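De novo protein based on the inhibitor Amoebiasin-1 (Entamoeba histolytica, PDB 5SWK) is modelled on a chagasin-family inhibitor of cysteine proteases that may protect the amoebal cytosol from proteases leaking out of damaged vesicles. Local coordinates at residues D[69-74]-D[79-84]. Residues are numbered along the deposited sequence; the frame is centred on the assembly and turned at random.
Sequences IKITGT and GKIVLV
Ile69, Ile71, Ile81 and Leu83 meet through aliphatic branches alone; no ring or other planar side chain takes part, and the faces brought together are those of two β-sheets. The facing strand segments 69-73 and 79-84 run nearly antiparallel, at 164°, with axes 9.7 Å apart at closest approach. That separation is too wide for backbone pairing and fits face-to-face packing of side chains.

Ile69 and Leu83 reach toward each other tip to tip: Ile69 CD1 lies 3.6 Å from Leu83 CD1, and Ile69 CG1 follows at 3.8 Å from the same methyl. The outer torsion of Ile69 (chi2 93°) departs from a staggered value as it carries CD1 to this meeting. Ile71 and Ile81 approach at a slant, with Ile71 CG2 3.7 Å from Ile81 CD1. Ile81 holds CG1 anti to its backbone N (chi1 -171°), extending CD1 into the interface, where it also lies 4.3 Å from Ile69 CG2. All four residues are buried, as expected for the hydrophobic core of the immunoglobulin-like chagasin sandwich.

Leu27, Trp37 and Val39 continue this core around Leu83. Strand 65-73 lies between strands 22-29 and 45-53, whereas strand 77-86 pairs with 36-43 and, through 79-84, with an antiparallel strand of the second subunit, consistent with exchange of C-terminal strands.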
ATOM      1  N   ILE D  69      -9.299 -11.609 -17.847  1.00 27.17           N
ATOM      2  CA  ILE D  69      -8.301 -12.293 -17.052  1.00 28.97           C
ATOM      3  C   ILE D  69      -8.312 -13.767 -17.425  1.00 28.85           C
ATOM      4  O   ILE D  69      -9.224 -14.508 -17.078  1.00 30.12           O
ATOM      5  CB  ILE D  69      -8.530 -12.117 -15.545  1.00 29.41           C
ATOM      6  CG1 ILE D  69      -8.590 -10.625 -15.181  1.00 27.51           C
ATOM      7  CG2 ILE D  69      -7.405 -12.791 -14.765  1.00 30.85           C
ATOM      8  CD1 ILE D  69      -9.986 -10.030 -15.155  1.00 27.04           C
ATOM      9  N   LYS D  70      -7.288 -14.174 -18.159  1.00 27.53           N
ATOM     10  CA  LYS D  70      -7.172 -15.543 -18.623  1.00 28.64           C
ATOM     11  C   LYS D  70      -6.388 -16.350 -17.603  1.00 31.60           C
ATOM     12  O   LYS D  70      -5.234 -16.039 -17.328  1.00 31.11           O
ATOM     13  CB  LYS D  70      -6.488 -15.579 -19.998  1.00 29.59           C
ATOM     14  CG  LYS D  70      -6.252 -16.976 -20.550  1.00 33.17           C
ATOM     15  N   ILE D  71      -7.011 -17.370 -17.023  1.00 30.20           N
ATOM     16  CA  ILE D  71      -6.305 -18.206 -16.065  1.00 31.45           C
ATOM     17  C   ILE D  71      -6.007 -19.568 -16.672  1.00 33.35           C
ATOM     18  O   ILE D  71      -6.741 -20.051 -17.531  1.00 32.47           O
ATOM     19  CB  ILE D  71      -7.099 -18.394 -14.753  1.00 31.78           C
ATOM     20  CG1 ILE D  71      -8.446 -19.072 -15.028  1.00 32.87           C
ATOM     21  CG2 ILE D  71      -7.286 -17.057 -14.035  1.00 31.40           C
ATOM     22  CD1 ILE D  71      -9.188 -19.501 -13.765  1.00 32.84           C
ATOM     23  N   THR D  72      -4.909 -20.169 -16.228  1.00 32.38           N
ATOM     24  CA  THR D  72      -4.522 -21.506 -16.649  1.00 31.36           C
ATOM     25  C   THR D  72      -4.164 -22.331 -15.419  1.00 34.42           C
ATOM     26  O   THR D  72      -3.364 -21.891 -14.593  1.00 35.81           O
ATOM     27  CB  THR D  72      -3.318 -21.481 -17.609  1.00 34.75           C
ATOM     28  OG1 THR D  72      -3.634 -20.677 -18.749  1.00 34.23           O
ATOM     29  CG2 THR D  72      -2.972 -22.891 -18.069  1.00 34.07           C
ATOM     30  N   GLY D  73      -4.771 -23.507 -15.287  1.00 30.06           N
ATOM     31  CA  GLY D  73      -4.445 -24.405 -14.190  1.00 30.25           C
ATOM     32  C   GLY D  73      -3.018 -24.895 -14.343  1.00 33.96           C
ATOM     33  O   GLY D  73      -2.661 -25.462 -15.377  1.00 32.74           O
ATOM     34  N   THR D  74      -2.195 -24.664 -13.324  1.00 32.52           N
ATOM     35  CA  THR D  74      -0.771 -24.979 -13.419  1.00 35.44           C
ATOM     36  C   THR D  74      -0.326 -25.995 -12.367  1.00 39.09           C
ATOM     37  O   THR D  74       0.659 -26.703 -12.565  1.00 40.54           O
ATOM     38  CB  THR D  74       0.089 -23.712 -13.290  1.00 34.30           C
ATOM     39  OG1 THR D  74      -0.257 -23.022 -12.081  1.00 34.29           O
ATOM     40  CG2 THR D  74      -0.152 -22.793 -14.482  1.00 35.29           C
ATOM     41  N   GLY D  79      -6.945 -24.484  -6.019  1.00 37.40           N
ATOM     42  CA  GLY D  79      -6.369 -23.185  -6.300  1.00 35.89           C
ATOM     43  C   GLY D  79      -7.356 -22.061  -6.062  1.00 36.92           C
ATOM     44  O   GLY D  79      -8.494 -22.286  -5.651  1.00 33.89           O
ATOM     45  N   LYS D  80      -6.923 -20.837  -6.339  1.00 33.11           N
ATOM     46  CA  LYS D  80      -7.738 -19.674  -6.035  1.00 32.23           C
ATOM     47  C   LYS D  80      -7.195 -18.463  -6.769  1.00 32.27           C
ATOM     48  O   LYS D  80      -5.994 -18.373  -7.010  1.00 32.13           O
ATOM     49  CB  LYS D  80      -7.758 -19.425  -4.523  1.00 35.22           C
ATOM     50  CG  LYS D  80      -8.649 -18.283  -4.067  1.00 35.39           C
ATOM     51  CD  LYS D  80      -8.598 -18.125  -2.546  1.00 40.32           C
ATOM     52  N   ILE D  81      -8.074 -17.545  -7.150  1.00 33.92           N
ATOM     53  CA  ILE D  81      -7.613 -16.259  -7.646  1.00 31.12           C
ATOM     54  C   ILE D  81      -8.462 -15.147  -7.046  1.00 31.72           C
ATOM     55  O   ILE D  81      -9.691 -15.260  -6.926  1.00 29.46           O
ATOM     56  CB  ILE D  81      -7.612 -16.195  -9.201  1.00 34.75           C
ATOM     57  CG1 ILE D  81      -6.914 -14.917  -9.679  1.00 31.96           C
ATOM     58  CG2 ILE D  81      -9.017 -16.308  -9.768  1.00 34.33           C
ATOM     59  CD1 ILE D  81      -6.549 -14.928 -11.148  1.00 33.42           C
ATOM     60  N   VAL D  82      -7.784 -14.093  -6.600  1.00 31.70           N
ATOM     61  CA  VAL D  82      -8.459 -12.927  -6.058  1.00 28.20           C
ATOM     62  C   VAL D  82      -8.041 -11.719  -6.874  1.00 32.86           C
ATOM     63  O   VAL D  82      -6.851 -11.433  -7.004  1.00 31.55           O
ATOM     64  CB  VAL D  82      -8.125 -12.686  -4.569  1.00 33.84           C
ATOM     65  CG1 VAL D  82      -8.875 -11.467  -4.056  1.00 31.12           C
ATOM     66  CG2 VAL D  82      -8.460 -13.920  -3.733  1.00 31.70           C
ATOM     67  N   LEU D  83      -9.028 -11.033  -7.433  1.00 28.50           N
ATOM     68  CA  LEU D  83      -8.796  -9.833  -8.217  1.00 29.01           C
ATOM     69  C   LEU D  83      -9.362  -8.648  -7.465  1.00 28.77           C
ATOM     70  O   LEU D  83     -10.385  -8.763  -6.791  1.00 27.54           O
ATOM     71  CB  LEU D  83      -9.453  -9.939  -9.595  1.00 27.05           C
ATOM     72  CG  LEU D  83      -9.184 -11.206 -10.410  1.00 28.36           C
ATOM     73  CD1 LEU D  83     -10.001 -11.187 -11.695  1.00 29.46           C
ATOM     74  CD2 LEU D  83      -7.707 -11.324 -10.722  1.00 30.10           C
ATOM     75  N   VAL D  84      -8.702  -7.505  -7.582  1.00 26.44           N
ATOM     76  CA  VAL D  84      -9.179  -6.312  -6.919  1.00 25.33           C
ATOM     77  C   VAL D  84      -9.229  -5.132  -7.898  1.00 27.86           C
ATOM     78  O   VAL D  84      -8.340  -4.961  -8.733  1.00 27.79           O
ATOM     79  CB  VAL D  84      -8.295  -5.989  -5.689  1.00 29.64           C
ATOM     80  CG1 VAL D  84      -6.843  -5.851  -6.087  1.00 26.09           C
ATOM     81  CG2 VAL D  84      -8.781  -4.750  -4.990  1.00 28.18           C
TER